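PDB 6IJF: Tae4 from Agrobacterium tumefaciens, which probably acts as a type VI secretion amidase effector that cleaves peptide bonds in the peptidoglycan of rival bacteria. Local coordinates for residues V57-H68 / Y75-R86. Residues are numbered along the deposited sequence; the frame is centred on the assembly and turned at random.
Sequences VKSGINIVPSSH and YAGKGIEVNMRR
Val57, on the last turn of helix 48-58, and Gly79, on the short strand 79-80, meet where the CG2 methyl of Val57 lies 3.4 Å from Gly79 O. The chi1 of 167° carries Val57 CG1 away from the backbone N and against Lys78 CB (3.6 Å) and Tyr75 CD1. Lys58 CG lies over one face of the Tyr75 ring, 4.0 Å from the ring centroid and 23° off the normal, a CH-pi contact; the extended Lys58 chain continues to a salt bridge with Glu32. Just beyond, a Schellman motif with Gly60 at C-prime ends the helix, so the contact joins this helix end to the small antiparallel pair 68-69/79-80 and the start of helix 84-92.

Gly79 is enclosed on several sides. Its N-H points to Asn62 OD1 at 2.9 Å in the carbonyl plane, on a lone pair, while Ile63 N bonds the same oxygen from above that plane. Ser66 OG stands 3.3 Å from Gly79 CA, which also makes a CA-H...O contact with His68 O.

His68 and Ile80 form an antiparallel hydrogen-bonded pair: Ile80 N reaches His68 O at 2.8 Å, and His68 N donates to Ile80 O at 3.0 Å. Ser66 OG bonds His68 O from the opposite face of its plane to Ile80 N. Val82 CG2 sits over one face of the imidazole, 3.9 Å from its centroid, and at the ring edge ND1 shares a hydrogen bond with Ser67 OG, which also accepts one from Val82 N. His68 NE2 is hydrogen-bonded to Tyr44 OH, outside the two segments.

Two bonds each on Asn62 OD1 and His68 O therefore fix the polar backbone around Gly79 and Ile80, whereas Gly79 O, buried against Val57 and Ile63, has no polar partner in the model, a probable energetic cost of this close apolar cover.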
ATOM      1  N   VAL C  57      15.050   3.226  29.351  1.00 43.15           N
ATOM      2  CA  VAL C  57      15.747   2.424  30.397  1.00 47.45           C
ATOM      3  C   VAL C  57      17.145   2.052  29.912  1.00 47.87           C
ATOM      4  O   VAL C  57      18.094   2.322  30.631  1.00 43.35           O
ATOM      5  CB  VAL C  57      14.946   1.171  30.751  1.00 44.58           C
ATOM      6  CG1 VAL C  57      15.785   0.196  31.560  1.00 45.65           C
ATOM      7  CG2 VAL C  57      13.679   1.541  31.479  1.00 42.74           C
ATOM      8  N   LYS C  58      17.278   1.499  28.708  1.00 41.06           N
ATOM      9  CA  LYS C  58      18.604   1.018  28.216  1.00 42.71           C
ATOM     10  C   LYS C  58      19.521   2.209  27.954  1.00 43.53           C
ATOM     11  O   LYS C  58      20.758   2.003  27.886  1.00 44.86           O
ATOM     12  CB  LYS C  58      18.442   0.162  26.963  1.00 39.59           C
ATOM     13  CG  LYS C  58      17.883  -1.212  27.262  1.00 40.51           C
ATOM     14  CD  LYS C  58      17.971  -2.099  26.058  1.00 45.03           C
ATOM     15  CE  LYS C  58      17.309  -3.428  26.315  1.00 44.48           C
ATOM     16  NZ  LYS C  58      17.536  -4.334  25.173  1.00 47.77           N
ATOM     17  N   SER C  59      18.962   3.414  27.823  1.00 39.13           N
ATOM     18  CA  SER C  59      19.759   4.652  27.628  1.00 43.93           C
ATOM     19  C   SER C  59      20.050   5.282  29.001  1.00 44.69           C
ATOM     20  O   SER C  59      20.565   6.383  29.018  1.00 46.75           O
ATOM     21  CB  SER C  59      19.081   5.623  26.682  1.00 41.86           C
ATOM     22  OG  SER C  59      18.754   4.989  25.452  1.00 43.57           O
ATOM     23  N   GLY C  60      19.698   4.612  30.099  1.00 43.83           N
ATOM     24  CA  GLY C  60      20.036   5.051  31.471  1.00 53.34           C
ATOM     25  C   GLY C  60      18.997   5.998  32.047  1.00 55.00           C
ATOM     26  O   GLY C  60      19.310   6.702  33.007  1.00 55.33           O
ATOM     27  N   ILE C  61      17.781   6.008  31.501  1.00 50.13           N
ATOM     28  CA  ILE C  61      16.678   6.886  31.983  1.00 47.23           C
ATOM     29  C   ILE C  61      15.553   5.975  32.466  1.00 49.56           C
ATOM     30  O   ILE C  61      14.874   5.354  31.623  1.00 49.92           O
ATOM     31  CB  ILE C  61      16.229   7.862  30.879  1.00 45.23           C
ATOM     32  CG1 ILE C  61      17.405   8.616  30.260  1.00 52.55           C
ATOM     33  CG2 ILE C  61      15.153   8.811  31.396  1.00 52.80           C
ATOM     34  CD1 ILE C  61      17.026   9.573  29.162  1.00 58.12           C
ATOM     35  N   ASN C  62      15.325   5.922  33.773  1.00 43.50           N
ATOM     36  CA  ASN C  62      14.285   5.027  34.325  1.00 50.64           C
ATOM     37  C   ASN C  62      12.931   5.723  34.177  1.00 49.27           C
ATOM     38  O   ASN C  62      12.880   6.971  34.204  1.00 48.94           O
ATOM     39  CB  ASN C  62      14.592   4.600  35.773  1.00 56.85           C
ATOM     40  CG  ASN C  62      13.763   3.406  36.214  1.00 63.92           C
ATOM     41  OD1 ASN C  62      13.093   2.744  35.397  1.00 53.32           O
ATOM     42  ND2 ASN C  62      13.802   3.113  37.509  1.00 58.61           N
ATOM     43  N   ILE C  63      11.886   4.921  34.029  1.00 53.05           N
ATOM     44  CA  ILE C  63      10.477   5.356  33.852  1.00 54.28           C
ATOM     45  C   ILE C  63       9.826   5.253  35.231  1.00 55.41           C
ATOM     46  O   ILE C  63       9.499   4.118  35.605  1.00 48.06           O
ATOM     47  CB  ILE C  63       9.779   4.455  32.803  1.00 52.81           C
ATOM     48  CG1 ILE C  63      10.460   4.526  31.432  1.00 51.94           C
ATOM     49  CG2 ILE C  63       8.295   4.770  32.706  1.00 59.01           C
ATOM     50  CD1 ILE C  63      10.651   5.929  30.881  1.00 50.73           C
ATOM     51  N   VAL C  64       9.612   6.404  35.907  1.00 50.00           N
ATOM     52  CA  VAL C  64       9.066   6.504  37.294  1.00 54.56           C
ATOM     53  C   VAL C  64       8.021   7.622  37.358  1.00 56.23           C
ATOM     54  O   VAL C  64       8.298   8.781  37.005  1.00 54.45           O
ATOM     55  CB  VAL C  64      10.207   6.706  38.311  1.00 65.14           C
ATOM     56  CG1 VAL C  64      11.259   5.631  38.136  1.00 53.94           C
ATOM     57  CG2 VAL C  64      10.858   8.083  38.222  1.00 69.07           C
ATOM     58  N   PRO C  65       6.775   7.343  37.791  1.00 55.04           N
ATOM     59  CA  PRO C  65       6.341   6.005  38.166  1.00 54.17           C
ATOM     60  C   PRO C  65       6.152   5.092  36.944  1.00 60.71           C
ATOM     61  O   PRO C  65       6.150   5.586  35.820  1.00 50.06           O
ATOM     62  CB  PRO C  65       4.977   6.231  38.826  1.00 59.30           C
ATOM     63  CG  PRO C  65       4.469   7.540  38.224  1.00 60.45           C
ATOM     64  CD  PRO C  65       5.704   8.343  37.922  1.00 55.49           C
ATOM     65  N   SER C  66       5.840   3.809  37.190  1.00 53.50           N
ATOM     66  CA  SER C  66       5.590   2.813  36.114  1.00 57.79           C
ATOM     67  C   SER C  66       4.522   1.823  36.546  1.00 55.88           C
ATOM     68  O   SER C  66       4.431   1.541  37.742  1.00 60.59           O
ATOM     69  CB  SER C  66       6.879   2.140  35.736  1.00 60.81           C
ATOM     70  OG  SER C  66       7.380   1.356  36.804  1.00 66.51           O
ATOM     71  N   SER C  67       3.754   1.309  35.598  1.00 54.72           N
ATOM     72  CA  SER C  67       2.748   0.233  35.826  1.00 56.67           C
ATOM     73  C   SER C  67       3.460  -1.096  36.140  1.00 55.31           C
ATOM     74  O   SER C  67       2.914  -1.876  36.915  1.00 59.75           O
ATOM     75  CB  SER C  67       1.802   0.102  34.657  1.00 57.52           C
ATOM     76  OG  SER C  67       2.498  -0.129  33.437  1.00 55.37           O
ATOM     77  N   HIS C  68       4.632  -1.337  35.547  1.00 54.61           N
ATOM     78  CA  HIS C  68       5.284  -2.672  35.526  1.00 50.77           C
ATOM     79  C   HIS C  68       6.796  -2.549  35.634  1.00 50.98           C
ATOM     80  O   HIS C  68       7.350  -1.416  35.554  1.00 47.13           O
ATOM     81  CB  HIS C  68       4.955  -3.435  34.235  1.00 50.42           C
ATOM     82  CG  HIS C  68       3.530  -3.833  34.067  1.00 48.31           C
ATOM     83  ND1 HIS C  68       2.521  -2.920  33.815  1.00 49.21           N
ATOM     84  CD2 HIS C  68       2.947  -5.059  34.041  1.00 56.35           C
ATOM     85  CE1 HIS C  68       1.378  -3.559  33.671  1.00 50.69           C
ATOM     86  NE2 HIS C  68       1.617  -4.880  33.782  1.00 52.37           N
ATOM     87  N   TYR C  75      18.633  -5.242  33.212  1.00 51.59           N
ATOM     88  CA  TYR C  75      17.719  -4.115  33.568  1.00 51.30           C
ATOM     89  C   TYR C  75      16.564  -4.619  34.438  1.00 45.59           C
ATOM     90  O   TYR C  75      15.550  -3.874  34.615  1.00 46.31           O
ATOM     91  CB  TYR C  75      17.250  -3.384  32.303  1.00 43.62           C
ATOM     92  CG  TYR C  75      18.404  -2.908  31.463  1.00 43.40           C
ATOM     93  CD1 TYR C  75      19.125  -1.773  31.815  1.00 46.62           C
ATOM     94  CD2 TYR C  75      18.835  -3.640  30.371  1.00 48.18           C
ATOM     95  CE1 TYR C  75      20.207  -1.344  31.059  1.00 51.39           C
ATOM     96  CE2 TYR C  75      19.926  -3.242  29.624  1.00 48.97           C
ATOM     97  CZ  TYR C  75      20.620  -2.101  29.974  1.00 48.12           C
ATOM     98  OH  TYR C  75      21.704  -1.765  29.226  1.00 49.89           O
ATOM     99  N   ALA C  76      16.703  -5.808  35.040  1.00 46.70           N
ATOM    100  CA  ALA C  76      15.703  -6.341  36.000  1.00 49.86           C
ATOM    101  C   ALA C  76      15.418  -5.281  37.079  1.00 50.54           C
ATOM    102  O   ALA C  76      16.356  -4.614  37.508  1.00 46.60           O
ATOM    103  CB  ALA C  76      16.160  -7.646  36.606  1.00 57.25           C
ATOM    104  N   GLY C  77      14.152  -5.076  37.421  1.00 53.22           N
ATOM    105  CA  GLY C  77      13.724  -4.070  38.414  1.00 56.33           C
ATOM    106  C   GLY C  77      13.429  -2.715  37.791  1.00 56.47           C
ATOM    107  O   GLY C  77      12.744  -1.937  38.459  1.00 53.31           O
ATOM    108  N   LYS C  78      13.912  -2.389  36.583  1.00 56.73           N
ATOM    109  CA  LYS C  78      13.653  -1.040  36.004  1.00 51.64           C
ATOM    110  C   LYS C  78      12.189  -0.941  35.549  1.00 45.69           C
ATOM    111  O   LYS C  78      11.606  -1.975  35.220  1.00 46.31           O
ATOM    112  CB  LYS C  78      14.633  -0.742  34.868  1.00 49.85           C
ATOM    113  CG  LYS C  78      16.089  -0.685  35.279  1.00 57.86           C
ATOM    114  CD  LYS C  78      16.387   0.532  36.150  1.00 57.23           C
ATOM    115  CE  LYS C  78      17.870   0.703  36.387  1.00 59.46           C
ATOM    116  NZ  LYS C  78      18.121   1.765  37.382  1.00 65.86           N
ATOM    117  N   GLY C  79      11.612   0.264  35.538  1.00 48.79           N
ATOM    118  CA  GLY C  79      10.171   0.485  35.277  1.00 46.98           C
ATOM    119  C   GLY C  79       9.819   0.505  33.786  1.00 43.52           C
ATOM    120  O   GLY C  79      10.624   1.014  32.979  1.00 57.27           O
ATOM    121  N   ILE C  80       8.675  -0.091  33.439  1.00 45.60           N
ATOM    122  CA  ILE C  80       8.039  -0.093  32.086  1.00 50.67           C
ATOM    123  C   ILE C  80       6.635   0.492  32.269  1.00 47.85           C
ATOM    124  O   ILE C  80       5.865  -0.074  33.071  1.00 51.39           O
ATOM    125  CB  ILE C  80       7.917  -1.516  31.485  1.00 45.80           C
ATOM    126  CG1 ILE C  80       9.248  -2.207  31.181  1.00 48.15           C
ATOM    127  CG2 ILE C  80       7.012  -1.513  30.261  1.00 51.22           C
ATOM    128  CD1 ILE C  80      10.236  -1.385  30.425  1.00 51.47           C
ATOM    129  N   GLU C  81       6.271   1.516  31.505  1.00 46.39           N
ATOM    130  CA  GLU C  81       4.851   1.960  31.423  1.00 41.61           C
ATOM    131  C   GLU C  81       4.206   1.279  30.224  1.00 47.82           C
ATOM    132  O   GLU C  81       4.724   1.442  29.087  1.00 48.92           O
ATOM    133  CB  GLU C  81       4.778   3.485  31.330  1.00 43.72           C
ATOM    134  CG  GLU C  81       3.362   4.036  31.288  1.00 50.17           C
ATOM    135  CD  GLU C  81       2.450   3.437  32.363  1.00 48.63           C
ATOM    136  OE1 GLU C  81       2.655   3.731  33.548  1.00 52.45           O
ATOM    137  OE2 GLU C  81       1.544   2.636  32.007  1.00 50.05           O
ATOM    138  N   VAL C  82       3.132   0.535  30.440  1.00 40.01           N
ATOM    139  CA  VAL C  82       2.488  -0.265  29.351  1.00 43.44           C
ATOM    140  C   VAL C  82       1.433   0.576  28.632  1.00 45.58           C
ATOM    141  O   VAL C  82       1.065   0.202  27.511  1.00 50.10           O
ATOM    142  CB  VAL C  82       1.899  -1.576  29.894  1.00 51.56           C
ATOM    143  CG1 VAL C  82       0.955  -2.265  28.924  1.00 54.21           C
ATOM    144  CG2 VAL C  82       3.011  -2.515  30.333  1.00 56.67           C
ATOM    145  N   ASN C  83       0.953   1.651  29.243  1.00 44.12           N
ATOM    146  CA  ASN C  83      -0.234   2.422  28.766  1.00 47.80           C
ATOM    147  C   ASN C  83       0.309   3.629  28.015  1.00 37.11           C
ATOM    148  O   ASN C  83       1.084   4.436  28.618  1.00 39.65           O
ATOM    149  CB  ASN C  83      -1.153   2.898  29.900  1.00 47.28           C
ATOM    150  CG  ASN C  83      -2.377   3.650  29.407  1.00 49.70           C
ATOM    151  OD1 ASN C  83      -3.429   3.081  29.120  1.00 57.35           O
ATOM    152  ND2 ASN C  83      -2.253   4.947  29.381  1.00 45.99           N
ATOM    153  N   MET C  84      -0.071   3.752  26.739  1.00 41.90           N
ATOM    154  CA  MET C  84       0.486   4.821  25.877  1.00 42.59           C
ATOM    155  C   MET C  84       0.103   6.195  26.443  1.00 35.03           C
ATOM    156  O   MET C  84       0.984   7.061  26.532  1.00 38.94           O
ATOM    157  CB  MET C  84       0.004   4.676  24.438  1.00 39.89           C
ATOM    158  CG  MET C  84       0.419   5.835  23.573  1.00 37.07           C
ATOM    159  SD  MET C  84      -0.884   7.116  23.578  1.00 43.06           S
ATOM    160  CE  MET C  84       0.014   8.404  22.707  1.00 40.80           C
ATOM    161  N   ARG C  85      -1.142   6.374  26.872  1.00 38.37           N
ATOM    162  CA  ARG C  85      -1.618   7.689  27.423  1.00 45.43           C
ATOM    163  C   ARG C  85      -0.772   8.077  28.652  1.00 39.86           C
ATOM    164  O   ARG C  85      -0.280   9.241  28.735  1.00 41.09           O
ATOM    165  CB  ARG C  85      -3.126   7.612  27.719  1.00 49.89           C
ATOM    166  CG  ARG C  85      -3.754   8.959  28.089  1.00 62.31           C
ATOM    167  CD  ARG C  85      -5.191   8.851  28.599  1.00 67.80           C
ATOM    168  NE  ARG C  85      -5.979   7.751  28.032  1.00 72.56           N
ATOM    169  CZ  ARG C  85      -6.591   7.758  26.843  1.00 80.06           C
ATOM    170  NH1 ARG C  85      -6.489   8.807  26.035  1.00 84.02           N
ATOM    171  NH2 ARG C  85      -7.289   6.698  26.453  1.00 72.54           N
ATOM    172  N   ARG C  86      -0.592   7.142  29.596  1.00 44.35           N
ATOM    173  CA  ARG C  86       0.214   7.387  30.820  1.00 42.29           C
ATOM    174  C   ARG C  86       1.665   7.668  30.447  1.00 40.93           C
ATOM    175  O   ARG C  86       2.226   8.614  31.022  1.00 43.02           O
ATOM    176  CB  ARG C  86       0.084   6.217  31.807  1.00 51.41           C
ATOM    177  CG  ARG C  86      -1.285   6.165  32.467  1.00 58.07           C
ATOM    178  CD  ARG C  86      -1.205   5.645  33.896  1.00 62.05           C
ATOM    179  NE  ARG C  86      -0.807   4.259  33.862  1.00 65.13           N
ATOM    180  CZ  ARG C  86      -1.579   3.258  33.439  1.00 75.16           C
ATOM    181  NH1 ARG C  86      -1.113   2.019  33.460  1.00 72.22           N
ATOM    182  NH2 ARG C  86      -2.814   3.491  33.021  1.00 73.33           N
TER